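Mll8374 protein (Mesorhizobium loti, PDB 3B5E) probably hydrolyses carboxylic esters, as a serine carboxylesterase of the alpha/beta-hydrolase fold whose natural substrate is not established. Local coordinates at residues A[10-15]-A[19-24]; A[60-65]-A[72-77]; A[90-95]-A[130-135]; A[160-165]-A[210-215]. One frame throughout, in Å; residues are numbered along the deposited sequence. Where two conformers were deposited one is given.

Interaction 1: residues A[10-15]-A[19-24]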
loop_
_atom_site.group_PDB
_atom_site.type_symbol
_atom_site.label_atom_id
_atom_site.label_comp_id
_atom_site.label_asym_id
_atom_site.label_seq_id
_atom_site.Cartn_x
_atom_site.Cartn_y
_atom_site.Cartn_z
ATOM N N SER A 10 15.713 5.340 13.402
ATOM C CA SER A 10 14.779 4.355 12.860
ATOM C C SER A 10 15.451 3.105 12.313
ATOM O O SER A 10 15.331 2.805 11.130
ATOM C CB SER A 10 13.909 4.989 11.789
ATOM O OG SER A 10 13.229 6.137 12.274
ATOM N N PRO A 11 16.077 2.313 13.191
ATOM C CA PRO A 11 16.681 1.062 12.761
ATOM C C PRO A 11 15.589 0.094 12.286
ATOM O O PRO A 11 14.410 0.272 12.618
ATOM C CB PRO A 11 17.323 0.534 14.046
ATOM C CG PRO A 11 16.430 1.070 15.118
ATOM C CD PRO A 11 16.153 2.470 14.650
ATOM N N LEU A 12 15.990 -0.932 11.533
ATOM C CA LEU A 12 15.090 -2.030 11.172
ATOM C C LEU A 12 14.735 -2.857 12.412
ATOM O O LEU A 12 15.601 -3.414 13.075
ATOM C CB LEU A 12 15.718 -2.933 10.103
ATOM C CG LEU A 12 14.761 -3.920 9.431
ATOM C CD1 LEU A 12 13.779 -3.199 8.462
ATOM C CD2 LEU A 12 15.590 -5.016 8.721
ATOM N N LEU A 13 13.447 -2.890 12.730
ATOM C CA LEU A 13 12.924 -3.622 13.863
ATOM C C LEU A 13 12.423 -4.958 13.353
ATOM O O LEU A 13 11.705 -5.010 12.356
ATOM C CB LEU A 13 11.800 -2.814 14.522
ATOM C CG LEU A 13 12.164 -1.380 14.944
ATOM C CD1 LEU A 13 10.924 -0.610 15.440
ATOM C CD2 LEU A 13 13.296 -1.362 16.010
ATOM N N THR A 14 12.804 -6.039 14.025
ATOM C CA THR A 14 12.631 -7.364 13.459
ATOM C C THR A 14 11.897 -8.372 14.357
ATOM O O THR A 14 11.849 -9.545 14.031
ATOM C CB THR A 14 14.009 -7.957 13.040
ATOM O OG1 THR A 14 14.851 -8.044 14.185
ATOM C CG2 THR A 14 14.682 -7.077 11.989
ATOM N N ASP A 15 11.309 -7.932 15.462
ATOM C CA ASP A 15 10.624 -8.883 16.337
ATOM C C ASP A 15 9.129 -9.058 16.077
ATOM O O ASP A 15 8.498 -9.895 16.728
ATOM C CB ASP A 15 10.858 -8.553 17.800
ATOM C CG ASP A 15 10.580 -7.130 18.119
ATOM O OD1 ASP A 15 10.379 -6.338 17.173
ATOM O OD2 ASP A 15 10.618 -6.792 19.318
ATOM N N PRO A 19 9.603 -7.222 9.005
ATOM C CA PRO A 19 10.543 -6.185 9.429
ATOM C C PRO A 19 10.022 -4.789 9.056
ATOM O O PRO A 19 9.303 -4.642 8.071
ATOM C CB PRO A 19 11.830 -6.512 8.665
ATOM C CG PRO A 19 11.613 -7.829 8.053
ATOM C CD PRO A 19 10.151 -8.028 7.907
ATOM N N TYR A 20 10.347 -3.797 9.873
ATOM C CA TYR A 20 9.898 -2.427 9.642
ATOM C C TYR A 20 10.754 -1.401 10.326
ATOM O O TYR A 20 11.435 -1.699 11.305
ATOM C CB TYR A 20 8.418 -2.222 10.018
ATOM C CG TYR A 20 8.164 -2.259 11.499
ATOM C CD1 TYR A 20 8.204 -3.464 12.205
ATOM C CD2 TYR A 20 7.951 -1.080 12.203
ATOM C CE1 TYR A 20 7.998 -3.494 13.589
ATOM C CE2 TYR A 20 7.751 -1.087 13.565
ATOM C CZ TYR A 20 7.777 -2.282 14.263
ATOM O OH TYR A 20 7.577 -2.226 15.634
ATOM N N ARG A 21 10.689 -0.176 9.806
ATOM C CA ARG A 21 11.262 0.989 10.447
ATOM C C ARG A 21 10.101 1.920 10.825
ATOM O O ARG A 21 9.094 2.024 10.083
ATOM C CB ARG A 21 12.190 1.719 9.492
ATOM C CG ARG A 21 13.386 0.928 9.086
ATOM C CD ARG A 21 14.183 1.719 8.072
ATOM N NE ARG A 21 15.290 0.915 7.550
ATOM C CZ ARG A 21 16.508 0.822 8.080
ATOM N NH1 ARG A 21 16.871 1.502 9.159
ATOM N NH2 ARG A 21 17.394 0.034 7.500
ATOM N N LEU A 22 10.274 2.612 11.948
ATOM C CA LEU A 22 9.288 3.559 12.471
ATOM C C LEU A 22 9.894 4.953 12.453
ATOM O O LEU A 22 10.842 5.220 13.212
ATOM C CB LEU A 22 8.862 3.208 13.905
ATOM C CG LEU A 22 7.643 3.980 14.462
ATOM C CD1 LEU A 22 6.303 3.605 13.727
ATOM C CD2 LEU A 22 7.511 3.795 15.947
ATOM N N LEU A 23 9.356 5.808 11.588
ATOM C CA LEU A 23 9.823 7.188 11.423
ATOM C C LEU A 23 8.790 8.246 11.842
ATOM O O LEU A 23 7.593 8.049 11.750
ATOM C CB LEU A 23 10.287 7.417 9.979
ATOM C CG LEU A 23 11.272 6.409 9.377
ATOM C CD1 LEU A 23 10.628 5.182 8.670
ATOM C CD2 LEU A 23 12.098 7.186 8.390
ATOM N N GLY A 24 9.283 9.352 12.386
ATOM C CA GLY A 24 8.428 10.499 12.725
ATOM C C GLY A 24 7.507 10.316 13.916
ATOM O O GLY A 24 6.627 11.133 14.135
HETATM O O HOH W 1 12.624 2.034 13.524
#
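Leu13 lays its CB over one face of the Tyr20 ring, 4.2 Å from the ring centroid and 20° off the normal, a CH-pi contact displaced toward the rim. Leu13 CD1 reaches the CE2 edge and the hydroxyl end of the ring, 3.7 Å from Tyr20 CE2. Tyr20 CG sits between its backbone N and carbonyl carbon (chi1 71°), which folds the ring back under Leu13. The two residues form an antiparallel hydrogen-bonded pair, Leu13 N to Tyr20 O at 2.7 Å and Tyr20 N to Leu13 O at 3.1 Å. Beside them Leu12 and Pro19 run side by side, CD1 against CB.

Toward residue 10 the backbones separate, and polar groups bridge them. Arg21 NH1 donates to Ser10 O at 2.8 Å, with the oxygen at the guanidinium edge, while Leu12 N lies over one face of the group. Ser10 OG gives its proton to Leu22 O (2.7 Å) from above the carbonyl plane, and a water links Pro11 O to Leu22 N. Glu43 forms a salt bridge with Arg21 NE, and Tyr20 OH bonds His106. The chemistry implies an N-terminal segment tied to edge strand 20-23 by one bridge, then by side chains and water.

Interaction 2: residues A[60-65]-A[72-77]. With SO4 (sulfate ion), chain C; EDO (1,2-ethanediol), chain K.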
loop_
_atom_site.group_PDB
_atom_site.type_symbol
_atom_site.label_atom_id
_atom_site.label_comp_id
_atom_site.label_asym_id
_atom_site.label_seq_id
_atom_site.Cartn_x
_atom_site.Cartn_y
_atom_site.Cartn_z
ATOM N N VAL A 60 5.239 3.867 9.139
ATOM C CA VAL A 60 5.606 2.443 9.292
ATOM C C VAL A 60 6.085 1.973 7.927
ATOM O O VAL A 60 5.283 1.690 7.027
ATOM C CB VAL A 60 4.455 1.541 9.810
ATOM C CG1 VAL A 60 4.909 0.061 9.949
ATOM C CG2 VAL A 60 3.882 2.043 11.137
ATOM N N ALA A 61 7.400 1.912 7.771
ATOM C CA ALA A 61 8.014 1.498 6.518
ATOM C C ALA A 61 8.309 -0.004 6.639
ATOM O O ALA A 61 9.334 -0.395 7.187
ATOM C CB ALA A 61 9.260 2.289 6.268
ATOM N N ALA A 62 7.387 -0.818 6.107
ATOM C CA ALA A 62 7.412 -2.267 6.244
ATOM C C ALA A 62 8.178 -2.936 5.099
ATOM O O ALA A 62 8.211 -2.440 3.958
ATOM C CB ALA A 62 6.010 -2.798 6.326
ATOM N N ARG A 63 8.751 -4.091 5.400
ATOM C CA ARG A 63 9.513 -4.876 4.409
ATOM C C ARG A 63 8.807 -6.181 4.089
ATOM O O ARG A 63 8.379 -6.891 4.988
ATOM C CB ARG A 63 10.913 -5.175 4.939
ATOM C CG ARG A 63 11.848 -5.911 3.947
ATOM C CD ARG A 63 13.135 -6.358 4.561
ATOM N NE ARG A 63 14.036 -5.218 4.745
ATOM C CZ ARG A 63 15.315 -5.307 5.081
ATOM N NH1 ARG A 63 15.879 -6.475 5.323
ATOM N NH2 ARG A 63 16.036 -4.208 5.174
ATOM N N GLY A 64 8.717 -6.497 2.797
ATOM C CA GLY A 64 8.210 -7.795 2.339
ATOM C C GLY A 64 9.029 -8.975 2.848
ATOM O O GLY A 64 10.210 -8.857 3.173
ATOM N N ARG A 65 8.386 -10.127 2.957
ATOM C CA ARG A 65 9.035 -11.295 3.560
ATOM C C ARG A 65 9.694 -12.240 2.567
ATOM O O ARG A 65 10.354 -13.190 2.971
ATOM C CB ARG A 65 8.039 -12.051 4.406
ATOM C CG ARG A 65 7.450 -11.171 5.459
ATOM C CD ARG A 65 6.850 -11.947 6.585
ATOM N NE ARG A 65 5.865 -12.935 6.153
ATOM C CZ ARG A 65 5.116 -13.653 6.987
ATOM N NH1 ARG A 65 5.226 -13.507 8.301
ATOM N NH2 ARG A 65 4.249 -14.528 6.507
ATOM N N PHE A 72 13.098 -7.207 -1.896
ATOM C CA PHE A 72 12.025 -8.006 -1.335
ATOM C C PHE A 72 10.735 -7.804 -2.141
ATOM O O PHE A 72 10.598 -6.857 -2.951
ATOM C CB PHE A 72 11.838 -7.661 0.171
ATOM C CG PHE A 72 13.114 -7.816 0.961
ATOM C CD1 PHE A 72 13.467 -9.052 1.486
ATOM C CD2 PHE A 72 14.019 -6.748 1.096
ATOM C CE1 PHE A 72 14.683 -9.220 2.135
ATOM C CE2 PHE A 72 15.232 -6.916 1.753
ATOM C CZ PHE A 72 15.554 -8.153 2.270
ATOM N N ARG A 73 9.808 -8.718 -1.914
ATOM C CA ARG A 73 8.473 -8.627 -2.457
ATOM C C ARG A 73 7.480 -9.162 -1.444
ATOM O O ARG A 73 7.864 -9.788 -0.466
ATOM C CB ARG A 73 8.373 -9.383 -3.790
ATOM C CG ARG A 73 8.793 -10.884 -3.756
ATOM C CD ARG A 73 8.674 -11.534 -5.142
ATOM N NE ARG A 73 7.316 -11.345 -5.648
ATOM C CZ ARG A 73 6.943 -10.529 -6.619
ATOM N NH1 ARG A 73 7.833 -9.869 -7.351
ATOM N NH2 ARG A 73 5.647 -10.428 -6.911
ATOM N N TRP A 74 6.203 -8.912 -1.723
ATOM C CA TRP A 74 5.106 -9.119 -0.776
ATOM C C TRP A 74 4.417 -10.476 -0.903
ATOM O O TRP A 74 3.832 -10.966 0.041
ATOM C CB TRP A 74 4.102 -7.964 -0.936
ATOM C CG TRP A 74 4.749 -6.663 -0.477
ATOM C CD1 TRP A 74 5.306 -5.700 -1.254
ATOM C CD2 TRP A 74 4.937 -6.241 0.882
ATOM N NE1 TRP A 74 5.852 -4.720 -0.476
ATOM C CE2 TRP A 74 5.640 -5.022 0.842
ATOM C CE3 TRP A 74 4.610 -6.795 2.126
ATOM C CZ2 TRP A 74 5.972 -4.335 1.980
ATOM C CZ3 TRP A 74 4.945 -6.110 3.246
ATOM C CH2 TRP A 74 5.629 -4.897 3.170
ATOM N N PHE A 75 4.460 -11.053 -2.094
ATOM C CA PHE A 75 3.906 -12.389 -2.335
ATOM C C PHE A 75 4.499 -12.951 -3.618
ATOM O O PHE A 75 4.972 -12.206 -4.459
ATOM C CB PHE A 75 2.359 -12.395 -2.356
ATOM C CG PHE A 75 1.739 -11.297 -3.173
ATOM C CD1 PHE A 75 1.665 -11.386 -4.573
ATOM C CD2 PHE A 75 1.183 -10.176 -2.556
ATOM C CE1 PHE A 75 1.063 -10.396 -5.320
ATOM C CE2 PHE A 75 0.622 -9.158 -3.304
ATOM C CZ PHE A 75 0.549 -9.271 -4.706
ATOM N N GLU A 76 4.453 -14.262 -3.766
ATOM C CA GLU A 76 5.142 -14.923 -4.862
ATOM C C GLU A 76 4.477 -14.629 -6.195
ATOM O O GLU A 76 3.248 -14.525 -6.305
ATOM C CB GLU A 76 5.192 -16.435 -4.622
ATOM C CG GLU A 76 5.891 -16.829 -3.336
ATOM C CD GLU A 76 7.431 -16.783 -3.396
ATOM O OE1 GLU A 76 8.007 -16.323 -4.417
ATOM O OE2 GLU A 76 8.065 -17.210 -2.387
ATOM N N ARG A 77 5.314 -14.485 -7.214
ATOM C CA ARG A 77 4.859 -14.336 -8.572
ATOM C C ARG A 77 5.092 -15.619 -9.386
ATOM O O ARG A 77 6.129 -16.268 -9.265
ATOM C CB ARG A 77 5.581 -13.171 -9.220
ATOM C CG ARG A 77 5.051 -12.871 -10.589
ATOM C CD ARG A 77 5.587 -11.616 -11.104
ATOM N NE ARG A 77 7.015 -11.706 -11.286
ATOM C CZ ARG A 77 7.727 -10.860 -12.014
ATOM N NH1 ARG A 77 7.152 -9.849 -12.656
ATOM N NH2 ARG A 77 9.035 -11.034 -12.108
HETATM S S SO4 C . 5.547 -7.480 -9.582
HETATM O O1 SO4 C . 4.593 -7.774 -8.543
HETATM O O2 SO4 C . 6.911 -7.837 -9.245
HETATM O O3 SO4 C . 5.621 -6.089 -9.789
HETATM O O4 SO4 C . 5.204 -8.232 -10.780
HETATM C C1 EDO K . 19.286 -6.750 6.311
HETATM O O1 EDO K . 19.127 -5.367 5.979
HETATM C C2 EDO K . 19.898 -7.479 5.122
HETATM O O2 EDO K . 18.887 -8.157 4.360
HETATM O O HOH W 2 5.489 -10.568 2.421
#
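Arg63 packs on the face of the Phe72 ring. Its CD stands over the ring centre, 3.6 Å from the Phe72 centroid, a CH-pi contact. A bend at chi3 (-75°) then turns the guanidinium back over the rim, its plane 15° from that of the ring, so that Arg63 NH1 lies 3.5 Å from Phe72 CZ. A second CH-pi contact comes from the backbone: Gly64 CA sits 3.7 Å from the centroid of the Trp74 six-membered ring, over its face, while Ala62 CB meets CH2 at the ring edge. The bare Gly64 also leaves room for Arg73 O beside its CA, with which it makes a CA-H...O contact.

Among the polar contacts, a water accepts from Arg65 N and donates to Trp74 O. Arg73 grips Phe75 O side-on with NE (2.8 Å) and NH2, while NH1 donates to sulfate O2 at 2.9 Å, nearly straight at 170°. NH2 also donates to sulfate O1. The sulfate, probably from the crystallisation liquor, is held by Ser39 OG too, with Arg77 near.

Beyond the two segments, Glu43 pairs with Arg63 NE, Trp74 NE1 donates to His37 O, and Trp74 touches the probable nucleophile elbow. Chemically, then, dispersion and ring-face contacts join the segments directly, water adds a polar bridge, and Arg73, held by Phe75 O, would with its neighbours favour an anion.

Interaction 3: residues A[90-95]-A[130-135]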
loop_
_atom_site.group_PDB
_atom_site.type_symbol
_atom_site.label_atom_id
_atom_site.label_comp_id
_atom_site.label_asym_id
_atom_site.label_seq_id
_atom_site.Cartn_x
_atom_site.Cartn_y
_atom_site.Cartn_z
ATOM N N ALA A 90 -1.657 -15.929 2.353
ATOM C CA ALA A 90 -0.839 -16.135 3.536
ATOM C C ALA A 90 -0.212 -14.827 3.984
ATOM O O ALA A 90 -0.216 -14.508 5.174
ATOM C CB ALA A 90 0.238 -17.203 3.289
ATOM N N GLU A 91 0.344 -14.091 3.034
ATOM C CA GLU A 91 1.070 -12.852 3.329
ATOM C C GLU A 91 0.127 -11.734 3.726
ATOM O O GLU A 91 0.438 -10.939 4.614
ATOM C CB GLU A 91 1.966 -12.476 2.145
ATOM C CG GLU A 91 3.068 -13.508 1.847
ATOM C CD GLU A 91 3.999 -13.736 3.034
ATOM O OE1 GLU A 91 4.510 -12.755 3.617
ATOM O OE2 GLU A 91 4.203 -14.911 3.394
ATOM N N THR A 92 -1.048 -11.704 3.111
ATOM C CA THR A 92 -2.055 -10.722 3.463
ATOM C C THR A 92 -2.580 -10.993 4.897
ATOM O O THR A 92 -2.773 -10.055 5.676
ATOM C CB THR A 92 -3.181 -10.656 2.391
ATOM O OG1 THR A 92 -2.606 -10.472 1.084
ATOM C CG2 THR A 92 -4.147 -9.531 2.665
ATOM N N ALA A 93 -2.772 -12.269 5.251
ATOM C CA ALA A 93 -3.177 -12.666 6.610
ATOM C C ALA A 93 -2.112 -12.272 7.627
ATOM O O ALA A 93 -2.420 -11.730 8.704
ATOM C CB ALA A 93 -3.448 -14.173 6.678
ATOM N N ALA A 94 -0.858 -12.571 7.301
ATOM C CA ALA A 94 0.261 -12.200 8.149
ATOM C C ALA A 94 0.323 -10.690 8.324
ATOM O O ALA A 94 0.490 -10.201 9.449
ATOM C CB ALA A 94 1.565 -12.752 7.598
ATOM N N PHE A 95 0.159 -9.943 7.234
ATOM C CA PHE A 95 0.242 -8.480 7.316
ATOM C C PHE A 95 -0.889 -7.828 8.138
ATOM O O PHE A 95 -0.645 -6.841 8.865
ATOM C CB PHE A 95 0.337 -7.867 5.934
ATOM C CG PHE A 95 0.766 -6.429 5.953
ATOM C CD1 PHE A 95 2.113 -6.095 6.083
ATOM C CD2 PHE A 95 -0.183 -5.415 5.895
ATOM C CE1 PHE A 95 2.518 -4.764 6.113
ATOM C CE2 PHE A 95 0.204 -4.082 5.922
ATOM C CZ PHE A 95 1.559 -3.756 6.050
ATOM N N LEU A 130 -9.745 -6.553 0.585
ATOM C CA LEU A 130 -10.747 -7.509 0.126
ATOM C C LEU A 130 -10.800 -8.755 0.980
ATOM O O LEU A 130 -11.862 -9.337 1.156
ATOM C CB LEU A 130 -10.490 -7.854 -1.333
ATOM C CG LEU A 130 -10.827 -6.699 -2.290
ATOM C CD1 LEU A 130 -10.090 -6.904 -3.594
ATOM C CD2 LEU A 130 -12.346 -6.567 -2.487
ATOM N N LEU A 131 -9.667 -9.135 1.550
ATOM C CA LEU A 131 -9.571 -10.363 2.317
ATOM C C LEU A 131 -9.707 -10.158 3.841
ATOM O O LEU A 131 -10.089 -11.094 4.538
ATOM C CB LEU A 131 -8.258 -11.068 1.995
ATOM C CG LEU A 131 -8.051 -11.596 0.567
ATOM C CD1 LEU A 131 -6.615 -12.030 0.353
ATOM C CD2 LEU A 131 -8.994 -12.784 0.218
ATOM N N HIS A 132 -9.384 -8.965 4.352
ATOM C CA HIS A 132 -9.354 -8.696 5.781
ATOM C C HIS A 132 -9.981 -7.369 6.058
ATOM O O HIS A 132 -9.290 -6.419 6.364
ATOM C CB HIS A 132 -7.934 -8.738 6.299
ATOM C CG HIS A 132 -7.318 -10.083 6.139
ATOM N ND1 HIS A 132 -7.542 -11.103 7.029
ATOM C CD2 HIS A 132 -6.577 -10.614 5.137
ATOM C CE1 HIS A 132 -6.911 -12.190 6.617
ATOM N NE2 HIS A 132 -6.345 -11.929 5.457
ATOM N N PRO A 133 -11.309 -7.300 5.922
ATOM C CA PRO A 133 -11.997 -6.049 6.138
ATOM C C PRO A 133 -11.943 -5.586 7.601
ATOM O O PRO A 133 -11.786 -6.387 8.526
ATOM C CB PRO A 133 -13.433 -6.371 5.729
ATOM C CG PRO A 133 -13.559 -7.836 5.925
ATOM C CD PRO A 133 -12.237 -8.388 5.557
ATOM N N GLY A 134 -12.052 -4.282 7.785
ATOM C CA GLY A 134 -12.032 -3.695 9.093
ATOM C C GLY A 134 -10.684 -3.157 9.514
ATOM O O GLY A 134 -10.547 -2.707 10.640
ATOM N N ILE A 135 -9.691 -3.229 8.639
ATOM C CA ILE A 135 -8.357 -2.713 8.938
ATOM C C ILE A 135 -8.075 -1.402 8.180
ATOM O O ILE A 135 -7.741 -0.378 8.800
ATOM C CB ILE A 135 -7.273 -3.736 8.591
ATOM C CG1 ILE A 135 -7.455 -4.977 9.472
ATOM C CG2 ILE A 135 -5.881 -3.122 8.779
ATOM C CD1 ILE A 135 -6.596 -6.111 9.090
#
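His132 has CG anti to its carbonyl carbon: chi1 of -63° sends the imidazole toward Thr92 and Ala93, and chi2 of -82° turns its CD2/NE2 side to them. Thr92, in the conformer described, directs CG2 anti to its backbone N, and this methyl meets the edge of the imidazole, 3.6 Å from His132 CD2. The same methyl also reaches Leu131 CD1 at 4.2 Å, so it lies against Leu131 in the last turn of helix 120-131 and His132 just after it.

Farther round the ring, His132 NE2 comes to 3.5 Å from Ala93 CA and 3.9 Å from Ala93 CB, van der Waals contact against the helix backbone and its methyl. The hydroxyl of Thr92 takes no part, since its OG1 bonds to Ile88 O one turn earlier in its own helix. From His132, the first residue to leave helical geometry, the chain heads toward strand 138-142.

Around the contact, Thr92 also packs on Leu124, Ser127 and Leu128 of helix 120-131, and Leu131 rests on Leu89. The contact thus continues the packing of helices 85-106 and 120-131 beyond the last turn of the latter, while Ile135 and Phe95 both touch Phe115 of strand 113-118.

Interaction 4: residues A[160-165]-A[210-215]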
loop_
_atom_site.group_PDB
_atom_site.type_symbol
_atom_site.label_atom_id
_atom_site.label_comp_id
_atom_site.label_asym_id
_atom_site.label_seq_id
_atom_site.Cartn_x
_atom_site.Cartn_y
_atom_site.Cartn_z
ATOM N N ARG A 160 -12.112 5.010 1.374
ATOM C CA ARG A 160 -11.647 5.823 0.283
ATOM C C ARG A 160 -10.336 5.257 -0.249
ATOM O O ARG A 160 -9.360 5.068 0.517
ATOM C CB ARG A 160 -11.438 7.260 0.745
ATOM C CG ARG A 160 -12.719 7.976 1.145
ATOM C CD ARG A 160 -12.342 9.298 1.885
ATOM N NE ARG A 160 -11.779 10.313 0.964
ATOM C CZ ARG A 160 -10.574 10.914 1.021
ATOM N NH1 ARG A 160 -9.653 10.677 1.958
ATOM N NH2 ARG A 160 -10.293 11.799 0.088
ATOM N N THR A 161 -10.317 5.026 -1.559
ATOM C CA THR A 161 -9.161 4.514 -2.252
ATOM C C THR A 161 -8.763 5.495 -3.353
ATOM O O THR A 161 -9.614 5.937 -4.139
ATOM C CB THR A 161 -9.470 3.157 -2.879
ATOM O OG1 THR A 161 -10.181 2.347 -1.929
ATOM C CG2 THR A 161 -8.181 2.466 -3.297
ATOM N N LEU A 162 -7.482 5.864 -3.372
ATOM C CA LEU A 162 -6.895 6.616 -4.447
ATOM C C LEU A 162 -6.076 5.614 -5.293
ATOM O O LEU A 162 -5.358 4.785 -4.733
ATOM C CB LEU A 162 -5.991 7.727 -3.893
ATOM C CG LEU A 162 -5.101 8.453 -4.873
ATOM C CD1 LEU A 162 -5.883 9.405 -5.829
ATOM C CD2 LEU A 162 -4.032 9.206 -4.081
ATOM N N ILE A 163 -6.203 5.708 -6.627
ATOM C CA ILE A 163 -5.408 4.944 -7.592
ATOM C C ILE A 163 -4.709 5.934 -8.501
ATOM O O ILE A 163 -5.353 6.905 -8.993
ATOM C CB ILE A 163 -6.305 3.967 -8.428
ATOM C CG1 ILE A 163 -6.885 2.872 -7.527
ATOM C CG2 ILE A 163 -5.523 3.415 -9.636
ATOM C CD1 ILE A 163 -8.020 2.091 -8.187
ATOM N N ILE A 164 -3.391 5.773 -8.684
ATOM C CA ILE A 164 -2.681 6.569 -9.673
ATOM C C ILE A 164 -2.014 5.671 -10.692
ATOM O O ILE A 164 -1.102 4.901 -10.355
ATOM C CB ILE A 164 -1.633 7.467 -9.059
ATOM C CG1 ILE A 164 -2.207 8.247 -7.879
ATOM C CG2 ILE A 164 -1.051 8.427 -10.165
ATOM C CD1 ILE A 164 -1.248 9.294 -7.321
ATOM N N ALA A 165 -2.530 5.742 -11.921
ATOM C CA ALA A 165 -2.061 5.005 -13.078
ATOM C C ALA A 165 -1.124 5.871 -13.870
ATOM O O ALA A 165 -1.265 7.093 -13.955
ATOM C CB ALA A 165 -3.237 4.585 -13.975
ATOM N N ARG A 210 -1.232 14.048 -1.550
ATOM C CA ARG A 210 -1.442 15.195 -0.675
ATOM C C ARG A 210 -2.766 15.868 -0.870
ATOM O O ARG A 210 -3.482 16.123 0.108
ATOM C CB ARG A 210 -0.382 16.239 -0.915
ATOM C CG ARG A 210 0.620 16.264 0.120
ATOM C CD ARG A 210 1.786 17.080 -0.329
ATOM N NE ARG A 210 1.590 18.461 0.022
ATOM C CZ ARG A 210 1.725 18.958 1.244
ATOM N NH1 ARG A 210 2.046 18.175 2.272
ATOM N NH2 ARG A 210 1.525 20.257 1.436
ATOM N N GLN A 211 -3.076 16.150 -2.136
ATOM C CA GLN A 211 -4.347 16.765 -2.575
ATOM C C GLN A 211 -5.572 15.912 -2.191
ATOM O O GLN A 211 -6.623 16.424 -1.801
ATOM C CB GLN A 211 -4.299 17.007 -4.108
ATOM C CG GLN A 211 -3.428 18.226 -4.529
ATOM C CD GLN A 211 -2.783 18.179 -5.956
ATOM O OE1 GLN A 211 -2.956 17.227 -6.748
ATOM N NE2 GLN A 211 -2.018 19.231 -6.268
ATOM N N TRP A 212 -5.426 14.601 -2.333
ATOM C CA TRP A 212 -6.465 13.636 -1.976
ATOM C C TRP A 212 -6.657 13.558 -0.465
ATOM O O TRP A 212 -7.797 13.541 0.005
ATOM C CB TRP A 212 -6.077 12.288 -2.523
ATOM C CG TRP A 212 -6.920 11.144 -2.146
ATOM C CD1 TRP A 212 -8.126 10.811 -2.656
ATOM C CD2 TRP A 212 -6.570 10.117 -1.225
ATOM N NE1 TRP A 212 -8.573 9.637 -2.079
ATOM C CE2 TRP A 212 -7.630 9.199 -1.194
ATOM C CE3 TRP A 212 -5.457 9.892 -0.413
ATOM C CZ2 TRP A 212 -7.606 8.058 -0.386
ATOM C CZ3 TRP A 212 -5.433 8.763 0.392
ATOM C CH2 TRP A 212 -6.501 7.868 0.400
ATOM N N LEU A 213 -5.557 13.564 0.275
ATOM C CA LEU A 213 -5.611 13.558 1.739
ATOM C C LEU A 213 -6.265 14.833 2.284
ATOM O O LEU A 213 -7.031 14.770 3.263
ATOM C CB LEU A 213 -4.220 13.370 2.358
ATOM C CG LEU A 213 -3.598 11.975 2.278
ATOM C CD1 LEU A 213 -2.205 11.996 2.853
ATOM C CD2 LEU A 213 -4.479 10.932 2.976
ATOM N N ALA A 214 -5.961 15.979 1.658
ATOM C CA ALA A 214 -6.536 17.272 2.046
ATOM C C ALA A 214 -8.035 17.329 1.772
ATOM O O ALA A 214 -8.733 18.116 2.383
ATOM C CB ALA A 214 -5.821 18.424 1.351
ATOM N N GLY A 215 -8.548 16.495 0.878
ATOM C CA GLY A 215 -9.996 16.351 0.722
ATOM C C GLY A 215 -10.577 17.438 -0.160
ATOM O O GLY A 215 -9.846 18.344 -0.586
HETATM O O HOH W 3 -11.161 8.364 -2.668
#
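Strand 160-165 and helix 210-214 run nearly antiparallel, their axes 10.1 Å apart at closest approach and their directions 162° apart, with Leu162 and Trp212 nearest in the backbone. The indole of Trp212 lies between them, clamped on both faces. Its CG is anti to the backbone N (chi1 174°), and this sends the ring toward the strand. Over one face, at its centre, sits Leu162 CB, 3.5 Å from the centroid of the five-membered ring, a CH-pi contact that Leu162 CD2 extends over the shared CD2 of the indole.

Arg160 takes the opposite face. Its guanidinium stacks flat on the indole, centres 4.2 Å apart and planes 15° apart, in a cation-pi interaction displaced toward the rim. The same group also holds the helix backbone: NH2 donates to Trp212 O at 3.0 Å, nearly straight, with the oxygen in the guanidinium plane but NH2 above the carbonyl plane of Trp212. This bond helps to fix the rotation of the guanidinium. In the indole plane, NE1 donates to a water at 2.9 Å, and that water donates in turn to Thr161 O.

Leu162 also packs on Ile208 and Val209, one turn back along helix 203-214, and Trp212 touches Asp191 of the neighbouring strand 189-195. A helix packed antiparallel against parallel strands is the usual alpha/beta arrangement, here consistent with the alpha/beta-hydrolase fold.

Interactions 1, 2 and 4 all reach the central mixed sheet, 1 at its edge strand 20-23 and 4 near the other end, their centres 26 Å apart. Interactions 1 and 2 join directly through neighbouring strands: Pro19 O lies 2.8 Å from Arg63 N and Arg21 O 2.9 Å from Ala61 N, both probable hydrogen bonds. Interaction 2 continues into 3 through a salt bridge, Arg65 NE to Glu91 OE1 at 2.9 Å, and through Trp74 against Phe95. Interaction 4 stands apart, its nearest atoms about 9 Å from interaction 3. Of the four, interaction 2 lies against the probable catalytic centre, where Ser119, His199 and Asp169 have the geometry of a triad.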